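Local structure of putative TetR transcriptional regulator (Rhodococcus sp., 2I10) at residues A16-M21 / Q103-M108; L23-G28 / V110-A115; Q27-T32 / D57-T62; K61-D64 / E69-L72. The protein probably binds DNA as a dimeric transcriptional regulator of the TetR family, and can hold p-nitrophenol. One frame throughout, in Å; residues are numbered along the deposited sequence.

In the fold
Interactions 1 and 2, with centres about 10 Å apart, use successive parts of helix 15-27 and tie it to the loop and short helix 108-112 of the C-terminal domain; both also touch the second subunit. Their segments alternate along the chain. Interaction 3 begins on Gln27 and Gly28, where the first segment of interaction 2 ends, and reaches helix 55-66, packing inside the probable DNA-binding domain. Interaction 4 continues along that helix from Lys61 and joins it to the start of helix 71-78. The four contacts lie close together, their centres 10 to 15 Å apart, and interactions 1 and 2 are the ones that link helix 15-27 to the C-terminal domain.

Interaction 1 of 4, residues A16-M21 / Q103-M108; sequences ALQTAM and QPFGCM
Gln18 and Met21 both carry CG anti to the backbone N (chi1 -178° and 178°), which sends their side chains out from helix 15-27 to meet Phe105 and Met108. Beyond CG the two differ. Gln18 stays extended and delivers its amide oxygen, whereas Met21 bends at the next two torsions and brings its selenium up to that of Met108. Gln18 OE1 comes in at the edge of the Phe105 ring, in its plane, 3.0 Å from CE1. With the amide and ring planes 80° apart, this is an approach of a carbonyl oxygen to the positive C-H rim rather than a stack. Both methionines are selenomethionines; SE of Met21 lies 3.7 Å from SE of Met108 and 3.8 Å from its CG, a purely apolar meeting. The first segment belongs to the N-terminal domain of the TetR fold, the second to the loop and first residue of helix 108-112 in the C-terminal domain, so the contact bridges the two. That loop contains a type I turn from Gln103 to Gly106, braced by its own glutamine: Gln103 OE1 accepts from Phe105 N at 2.8 Å, and Gln103 NE2 donates to Gly106 O at 2.7 Å. An alanine in place of Gln18 is likely to deprive the Phe105 edge of its oxygen partner and open a gap beside CE1. Cys107, the N-cap of helix 108-112, is disulfide-bonded to Cys68, while Met21 and Phe105 also pack on Leu114 and Gly113 of the second subunit.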
# COMPACT_ATOMS: atom_id res chain seq x y z
N ALA B 16 2.16 20.42 -9.82
CA ALA B 16 0.95 21.20 -9.58
C ALA B 16 -0.13 20.33 -8.92
O ALA B 16 -0.68 20.69 -7.89
CB ALA B 16 0.46 21.81 -10.88
N LEU B 17 -0.39 19.14 -9.47
CA LEU B 17 -1.33 18.17 -8.88
C LEU B 17 -0.93 17.65 -7.50
O LEU B 17 -1.76 17.46 -6.63
CB LEU B 17 -1.54 17.01 -9.83
CG LEU B 17 -2.25 17.35 -11.15
CD1 LEU B 17 -2.43 16.03 -11.90
CD2 LEU B 17 -3.63 18.01 -10.95
N GLN B 18 0.37 17.46 -7.30
CA GLN B 18 0.86 17.08 -6.00
C GLN B 18 0.64 18.17 -5.00
O GLN B 18 0.29 17.89 -3.87
CB GLN B 18 2.35 16.75 -6.08
CG GLN B 18 2.98 16.30 -4.81
CD GLN B 18 4.42 15.83 -5.10
OE1 GLN B 18 5.08 15.30 -4.24
NE2 GLN B 18 4.89 16.05 -6.34
N THR B 19 0.89 19.41 -5.40
CA THR B 19 0.64 20.55 -4.54
C THR B 19 -0.83 20.67 -4.13
O THR B 19 -1.15 20.88 -2.96
CB THR B 19 1.15 21.86 -5.21
OG1 THR B 19 2.51 21.66 -5.54
CG2 THR B 19 1.07 23.00 -4.25
N ALA B 20 -1.70 20.54 -5.13
CA ALA B 20 -3.15 20.49 -4.91
C ALA B 20 -3.58 19.34 -4.00
O ALA B 20 -4.32 19.57 -3.05
CB ALA B 20 -3.85 20.44 -6.23
N MSE B 21 -3.08 18.12 -4.25
CA MSE B 21 -3.27 17.00 -3.32
C MSE B 21 -2.94 17.30 -1.86
O MSE B 21 -3.75 17.00 -0.98
CB MSE B 21 -2.48 15.75 -3.77
CG MSE B 21 -2.58 14.52 -2.82
SE MSE B 21 -4.27 13.63 -3.15
CE MSE B 21 -5.62 14.64 -2.07
N GLN B 103 5.48 8.00 -8.69
CA GLN B 103 4.73 8.66 -7.62
C GLN B 103 4.96 8.10 -6.22
O GLN B 103 4.37 7.05 -5.91
CB GLN B 103 3.24 8.47 -7.98
CG GLN B 103 2.30 9.47 -7.35
CD GLN B 103 1.93 9.13 -5.93
OE1 GLN B 103 2.48 9.67 -4.99
NE2 GLN B 103 0.97 8.24 -5.77
N PRO B 104 5.73 8.82 -5.35
CA PRO B 104 6.29 8.22 -4.11
C PRO B 104 5.35 8.08 -2.90
O PRO B 104 5.73 7.46 -1.92
CB PRO B 104 7.45 9.16 -3.75
CG PRO B 104 6.97 10.50 -4.22
CD PRO B 104 6.10 10.24 -5.47
N PHE B 105 4.16 8.66 -2.96
CA PHE B 105 3.21 8.61 -1.83
C PHE B 105 2.32 7.34 -1.84
O PHE B 105 1.73 6.96 -0.82
CB PHE B 105 2.32 9.87 -1.82
CG PHE B 105 3.07 11.14 -1.53
CD1 PHE B 105 3.43 11.99 -2.57
CD2 PHE B 105 3.43 11.47 -0.23
CE1 PHE B 105 4.12 13.15 -2.31
CE2 PHE B 105 4.14 12.62 0.04
CZ PHE B 105 4.49 13.47 -1.01
N GLY B 106 2.21 6.72 -3.01
CA GLY B 106 1.23 5.68 -3.19
C GLY B 106 -0.10 6.41 -3.36
O GLY B 106 -0.14 7.66 -3.38
N CYS B 107 -1.17 5.63 -3.48
CA CYS B 107 -2.48 6.20 -3.65
C CYS B 107 -3.03 6.58 -2.29
O CYS B 107 -2.47 6.24 -1.23
CB CYS B 107 -3.41 5.28 -4.40
SG CYS B 107 -3.97 3.82 -3.49
N MSE B 108 -4.12 7.31 -2.31
CA MSE B 108 -4.57 7.92 -1.09
C MSE B 108 -4.94 6.93 0.00
O MSE B 108 -4.67 7.15 1.18
CB MSE B 108 -5.72 8.86 -1.42
CG MSE B 108 -5.28 10.07 -2.25
SE MSE B 108 -6.87 10.95 -3.17
CE MSE B 108 -7.97 11.20 -1.55

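Interaction 2 of 4, residues L23-G28 / V110-A115; sequences LFWRQG and VQAGLA
Trp25 projects from helix 15-27 to the backbone and side chains of Gln111 and Ala112 on helix 108-112. From CB, which points toward that helix, the indole leaves with CG anti to the backbone N (chi1 -179°), and its six-membered ring leads. CZ2 reaches the other segment 3.8 Å from Gln111 CB. At the tip, CH2 lies 3.6 Å from Gln111 CB, 3.5 Å from Ala112 N and 4.0 Å from Ala112 CB. The Ala112 backbone N is near the indole plane, at its edge, whereas Gln111 CB stands obliquely to the ring. CZ2 and CH2 of the six-membered ring thus do the touching. A serine here removes the indole, and would probably leave Gln111 CB and the Ala112 methyl without their aromatic neighbour and open a gap between helices 15-27 and 108-112. The Gln111 amide, its plane 68° from the indole, is occupied elsewhere: NE2 bonds to Phe105 O and to Ala112 O of the second subunit, while OE1 takes the N-H of Leu114 of that subunit. The indole thus packs behind a residue of the dimer interface. Around it, Trp25 touches Pro119, in the loop before helix 121-148, and Ile123 on that helix, and Ala112 rests on Leu127 of the same helix, which places the tip among helices 15-27, 108-112 and 121-148.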
# COMPACT_ATOMS: atom_id res chain seq x y z
N LEU B 23 -2.80 20.10 -0.23
CA LEU B 23 -3.78 21.02 0.28
C LEU B 23 -5.08 20.34 0.57
O LEU B 23 -5.64 20.51 1.63
CB LEU B 23 -4.07 22.14 -0.73
CG LEU B 23 -3.23 23.39 -0.68
CD1 LEU B 23 -3.54 24.26 -1.89
CD2 LEU B 23 -3.48 24.15 0.64
N PHE B 24 -5.60 19.62 -0.42
CA PHE B 24 -6.91 18.99 -0.25
C PHE B 24 -6.77 17.91 0.83
O PHE B 24 -7.70 17.63 1.59
CB PHE B 24 -7.44 18.35 -1.55
CG PHE B 24 -7.80 19.33 -2.67
CD1 PHE B 24 -8.72 20.35 -2.47
CD2 PHE B 24 -7.29 19.16 -3.94
CE1 PHE B 24 -9.08 21.21 -3.52
CE2 PHE B 24 -7.64 20.02 -4.99
CZ PHE B 24 -8.53 21.04 -4.77
N TRP B 25 -5.60 17.26 0.88
CA TRP B 25 -5.41 16.17 1.85
C TRP B 25 -5.59 16.73 3.25
O TRP B 25 -6.35 16.19 4.03
CB TRP B 25 -4.03 15.57 1.71
CG TRP B 25 -3.75 14.44 2.64
CD1 TRP B 25 -3.07 14.50 3.84
CD2 TRP B 25 -4.13 13.07 2.46
NE1 TRP B 25 -3.01 13.24 4.41
CE2 TRP B 25 -3.63 12.34 3.58
CE3 TRP B 25 -4.81 12.38 1.44
CZ2 TRP B 25 -3.83 10.97 3.73
CZ3 TRP B 25 -5.01 11.03 1.59
CH2 TRP B 25 -4.51 10.32 2.73
N ARG B 26 -4.90 17.84 3.53
CA ARG B 26 -4.89 18.47 4.85
C ARG B 26 -6.16 19.25 5.17
O ARG B 26 -6.65 19.22 6.31
CB ARG B 26 -3.68 19.40 4.96
CG ARG B 26 -3.58 20.13 6.32
CD ARG B 26 -2.39 21.07 6.40
NE ARG B 26 -2.60 22.30 5.62
CZ ARG B 26 -2.05 22.54 4.43
NH1 ARG B 26 -1.25 21.63 3.85
NH2 ARG B 26 -2.30 23.68 3.83
N GLN B 27 -6.71 19.96 4.17
CA GLN B 27 -7.83 20.87 4.41
C GLN B 27 -9.21 20.34 3.96
O GLN B 27 -10.24 20.90 4.35
CB GLN B 27 -7.58 22.24 3.74
CG GLN B 27 -6.21 22.90 4.02
CD GLN B 27 -6.08 24.31 3.44
OE1 GLN B 27 -6.45 24.59 2.29
NE2 GLN B 27 -5.57 25.20 4.25
N GLY B 28 -9.24 19.29 3.14
CA GLY B 28 -10.49 18.88 2.53
C GLY B 28 -10.86 19.81 1.38
O GLY B 28 -10.18 20.79 1.10
N VAL B 110 -3.45 4.06 0.58
CA VAL B 110 -2.15 3.72 1.13
C VAL B 110 -1.73 4.81 2.15
O VAL B 110 -1.46 4.50 3.31
CB VAL B 110 -1.07 3.51 0.03
CG1 VAL B 110 0.34 3.54 0.63
CG2 VAL B 110 -1.32 2.17 -0.73
N GLN B 111 -1.75 6.07 1.73
CA GLN B 111 -1.45 7.23 2.61
C GLN B 111 -2.31 7.29 3.90
O GLN B 111 -1.76 7.52 5.02
CB GLN B 111 -1.58 8.53 1.80
CG GLN B 111 -0.38 8.77 0.90
CD GLN B 111 0.89 9.04 1.72
OE1 GLN B 111 0.87 9.84 2.67
NE2 GLN B 111 2.02 8.37 1.36
N ALA B 112 -3.63 7.09 3.76
CA ALA B 112 -4.54 7.09 4.92
C ALA B 112 -4.24 5.96 5.91
O ALA B 112 -4.58 6.06 7.08
CB ALA B 112 -6.00 6.99 4.46
N GLY B 113 -3.59 4.89 5.43
CA GLY B 113 -3.28 3.72 6.27
C GLY B 113 -2.03 3.90 7.13
O GLY B 113 -1.73 3.05 7.99
N LEU B 114 -1.31 5.01 6.92
CA LEU B 114 -0.09 5.28 7.71
C LEU B 114 -0.46 5.93 9.08
O LEU B 114 -1.44 6.69 9.17
CB LEU B 114 0.89 6.17 6.91
CG LEU B 114 1.39 5.72 5.51
CD1 LEU B 114 1.87 6.92 4.67
CD2 LEU B 114 2.48 4.66 5.55
N ALA B 115 0.29 5.62 10.14
CA ALA B 115 0.10 6.33 11.41
C ALA B 115 0.54 7.78 11.18
O ALA B 115 1.58 8.01 10.56
CB ALA B 115 0.87 5.67 12.57

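Interaction 3 of 4, residues Q27-T32 / D57-T62; sequences QGYEGT and DLFEKT
Tyr29 meets Phe59 from a loop that opens after Gln27, where helix 15-27 ends. Gly28 turns the chain with a positive phi of 76°; with these backbone angles a CB would collide with the carbonyl O of Gln27. Next comes Tyr29, whose CG lies anti to the backbone N (chi1 180°), carrying the ring to helix 55-66. Its CD1 sits over one face of the Phe59 ring, offset toward the rim and 3.4 Å from Phe59 CG, while CE1 lies 3.5 Å from Phe59 CB. The ring centroids are 4.8 Å apart with planes inclined at 58°, an oblique aromatic pair. Phe24 meets Phe59 edge-to-face and also touches Tyr29, so the three rings form an aromatic cluster within the probable DNA-binding domain. Separately, Tyr29 has a cation-pi partner in Lys55. The loop itself leads into helix 34-41, the first helix of the predicted helix-turn-helix. Glu30 and Gly31 form the middle of a type I turn, closed by Thr32 N bonding to Tyr29 O at 3.0 Å. Glu30 N also bonds to Glu122 OE2. At the end of the segment, Thr32 OG1 donates back to Gly28 O at 2.7 Å, a second tie across the loop.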
# COMPACT_ATOMS: atom_id res chain seq x y z
N GLN B 27 -6.71 19.96 4.17
CA GLN B 27 -7.83 20.87 4.41
C GLN B 27 -9.21 20.34 3.96
O GLN B 27 -10.24 20.90 4.35
CB GLN B 27 -7.58 22.24 3.74
CG GLN B 27 -6.21 22.90 4.02
CD GLN B 27 -6.08 24.31 3.44
OE1 GLN B 27 -6.45 24.59 2.29
NE2 GLN B 27 -5.57 25.20 4.25
N GLY B 28 -9.24 19.29 3.14
CA GLY B 28 -10.49 18.88 2.53
C GLY B 28 -10.86 19.81 1.38
O GLY B 28 -10.18 20.79 1.10
N TYR B 29 -11.92 19.47 0.69
CA TYR B 29 -12.33 20.21 -0.47
C TYR B 29 -12.89 21.56 -0.06
O TYR B 29 -12.42 22.60 -0.52
CB TYR B 29 -13.36 19.40 -1.27
CG TYR B 29 -13.83 20.14 -2.51
CD1 TYR B 29 -13.02 20.20 -3.65
CD2 TYR B 29 -15.08 20.80 -2.53
CE1 TYR B 29 -13.44 20.87 -4.82
CE2 TYR B 29 -15.49 21.48 -3.68
CZ TYR B 29 -14.67 21.52 -4.82
OH TYR B 29 -15.05 22.21 -5.98
N GLU B 30 -13.85 21.53 0.85
CA GLU B 30 -14.65 22.70 1.21
C GLU B 30 -13.83 23.80 1.78
O GLU B 30 -14.10 24.96 1.51
CB GLU B 30 -15.72 22.31 2.23
CG GLU B 30 -16.78 21.44 1.65
CD GLU B 30 -18.01 21.26 2.53
OE1 GLU B 30 -18.19 22.06 3.50
OE2 GLU B 30 -18.79 20.33 2.22
N GLY B 31 -12.82 23.42 2.56
CA GLY B 31 -12.02 24.37 3.27
C GLY B 31 -10.79 24.78 2.50
O GLY B 31 -9.98 25.51 3.03
N THR B 32 -10.65 24.33 1.26
CA THR B 32 -9.55 24.77 0.41
C THR B 32 -10.07 25.87 -0.51
O THR B 32 -11.06 25.65 -1.22
CB THR B 32 -9.00 23.64 -0.43
OG1 THR B 32 -8.38 22.71 0.44
CG2 THR B 32 -7.93 24.13 -1.41
N ASP B 57 -12.96 21.10 -11.06
CA ASP B 57 -12.20 20.43 -12.14
C ASP B 57 -10.84 19.99 -11.57
O ASP B 57 -10.43 18.86 -11.78
CB ASP B 57 -11.93 21.35 -13.33
CG ASP B 57 -13.20 21.74 -14.07
OD1 ASP B 57 -14.17 20.98 -14.06
OD2 ASP B 57 -13.21 22.81 -14.68
N LEU B 58 -10.14 20.90 -10.89
CA LEU B 58 -8.81 20.60 -10.36
C LEU B 58 -8.86 19.45 -9.33
O LEU B 58 -8.03 18.57 -9.32
CB LEU B 58 -8.16 21.84 -9.77
CG LEU B 58 -6.91 21.70 -8.89
CD1 LEU B 58 -5.77 20.94 -9.66
CD2 LEU B 58 -6.42 23.09 -8.41
N PHE B 59 -9.86 19.47 -8.48
CA PHE B 59 -10.02 18.41 -7.47
C PHE B 59 -10.27 17.04 -8.11
O PHE B 59 -9.69 16.04 -7.69
CB PHE B 59 -11.12 18.81 -6.47
CG PHE B 59 -11.43 17.76 -5.42
CD1 PHE B 59 -10.57 17.57 -4.31
CD2 PHE B 59 -12.59 16.99 -5.51
CE1 PHE B 59 -10.86 16.64 -3.33
CE2 PHE B 59 -12.90 16.04 -4.51
CZ PHE B 59 -12.03 15.86 -3.42
N GLU B 60 -11.12 16.99 -9.15
CA GLU B 60 -11.39 15.73 -9.84
C GLU B 60 -10.14 15.23 -10.57
O GLU B 60 -9.91 14.03 -10.63
CB GLU B 60 -12.56 15.87 -10.85
CG GLU B 60 -13.92 16.39 -10.23
CD GLU B 60 -14.58 15.42 -9.24
OE1 GLU B 60 -14.23 14.24 -9.25
OE2 GLU B 60 -15.50 15.84 -8.48
N LYS B 61 -9.32 16.14 -11.11
CA LYS B 61 -8.04 15.74 -11.77
C LYS B 61 -7.04 15.16 -10.75
O LYS B 61 -6.27 14.24 -11.05
CB LYS B 61 -7.37 16.94 -12.50
CG LYS B 61 -8.14 17.56 -13.68
CD LYS B 61 -7.56 19.01 -14.08
CE LYS B 61 -8.53 19.90 -14.85
NZ LYS B 61 -9.13 19.24 -16.09
N THR B 62 -7.04 15.74 -9.55
CA THR B 62 -6.16 15.30 -8.47
C THR B 62 -6.58 13.85 -8.07
O THR B 62 -5.73 12.99 -7.92
CB THR B 62 -6.20 16.28 -7.27
OG1 THR B 62 -5.67 17.55 -7.69
CG2 THR B 62 -5.30 15.81 -6.15

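Interaction 4 of 4, residues K61-D64 / E69-L72; sequences KTLD and ERTL
Asp64, in the last part of helix 55-66, and Arg70, the N-cap residue just before helix 71-78, bring their CA atoms to 6.6 Å, Arg70 having non-helical backbone angles. In this all-helical TetR fold the contact spans the short connection between helix 55-66 and helix 71-78. Arg70 points its CB toward the other segment, and a bend at chi2 (58°) turns the remainder of the chain so that the guanidinium lies beside Leu63 and Asp64. The carboxylate is reached at a single oxygen. Arg70 NE donates to Asp64 OD1 at 2.9 Å with an N-H...O angle of 154°, and this oxygen lies in the guanidinium plane, at its edge. Arg70 NH2 adds a weak bond to the same OD1 at 3.3 Å. The carboxylate and guanidinium planes are 43° apart, so the salt bridge is not the flat, two-oxygen kind. Asp64 begins with its CB directed away, and only the end of the side chain comes back to Arg70. A second acid, Glu60, takes Arg70 NH2 through its OE1, which is likely to stabilise the positive charge. Leu63 CB lies over the centre of one face of the guanidinium, 3.6 Å from Arg70 CZ, while Leu63 also packs on Leu126 of helix 121-148. Along the aliphatic part of the arginine, Arg70 CD lies 3.6 Å from the backbone oxygen Leu63 O.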
# COMPACT_ATOMS: atom_id res chain seq x y z
N LYS B 61 -9.32 16.14 -11.11
CA LYS B 61 -8.04 15.74 -11.77
C LYS B 61 -7.04 15.16 -10.75
O LYS B 61 -6.27 14.24 -11.05
CB LYS B 61 -7.37 16.94 -12.50
CG LYS B 61 -8.14 17.56 -13.68
CD LYS B 61 -7.56 19.01 -14.08
CE LYS B 61 -8.53 19.90 -14.85
NZ LYS B 61 -9.13 19.24 -16.09
N THR B 62 -7.04 15.74 -9.55
CA THR B 62 -6.16 15.30 -8.47
C THR B 62 -6.58 13.85 -8.07
O THR B 62 -5.73 12.99 -7.92
CB THR B 62 -6.20 16.28 -7.27
OG1 THR B 62 -5.67 17.55 -7.69
CG2 THR B 62 -5.30 15.81 -6.15
N LEU B 63 -7.88 13.59 -7.96
CA LEU B 63 -8.38 12.26 -7.64
C LEU B 63 -8.08 11.27 -8.73
O LEU B 63 -7.83 10.09 -8.42
CB LEU B 63 -9.87 12.26 -7.31
CG LEU B 63 -10.41 13.09 -6.14
CD1 LEU B 63 -11.95 12.90 -6.03
CD2 LEU B 63 -9.73 12.71 -4.79
N ASP B 64 -8.14 11.67 -10.00
CA ASP B 64 -7.71 10.80 -11.09
C ASP B 64 -6.26 10.35 -10.88
O ASP B 64 -5.94 9.20 -11.14
CB ASP B 64 -7.78 11.50 -12.46
CG ASP B 64 -9.20 11.79 -12.91
OD1 ASP B 64 -10.15 11.22 -12.33
OD2 ASP B 64 -9.37 12.60 -13.87
N GLU B 69 -9.23 3.80 -6.19
CA GLU B 69 -10.62 3.36 -6.38
C GLU B 69 -11.48 4.20 -7.34
O GLU B 69 -12.71 4.18 -7.23
CB GLU B 69 -11.34 3.32 -5.03
CG GLU B 69 -10.57 2.59 -3.95
CD GLU B 69 -9.60 3.47 -3.14
OE1 GLU B 69 -9.23 4.58 -3.56
OE2 GLU B 69 -9.22 3.02 -2.05
N ARG B 70 -10.84 4.93 -8.26
CA ARG B 70 -11.54 5.81 -9.21
C ARG B 70 -12.69 5.14 -9.98
O ARG B 70 -12.45 4.18 -10.71
CB ARG B 70 -10.51 6.40 -10.20
CG ARG B 70 -10.89 7.80 -10.65
CD ARG B 70 -11.03 8.76 -9.48
NE ARG B 70 -11.31 10.10 -9.95
CZ ARG B 70 -12.33 10.90 -9.61
NH1 ARG B 70 -13.23 10.56 -8.72
NH2 ARG B 70 -12.40 12.11 -10.15
N THR B 71 -13.91 5.68 -9.82
CA THR B 71 -15.14 5.08 -10.34
C THR B 71 -15.17 4.74 -11.83
O THR B 71 -15.54 3.62 -12.20
CB THR B 71 -16.48 5.84 -9.89
OG1 THR B 71 -17.57 5.28 -10.60
CG2 THR B 71 -16.48 7.29 -10.20
N LEU B 72 -14.79 5.70 -12.66
CA LEU B 72 -14.89 5.56 -14.12
C LEU B 72 -13.97 4.45 -14.63
O LEU B 72 -14.37 3.65 -15.47
CB LEU B 72 -14.60 6.91 -14.83
CG LEU B 72 -14.24 6.91 -16.34
CD1 LEU B 72 -15.36 6.36 -17.22
CD2 LEU B 72 -13.80 8.27 -16.87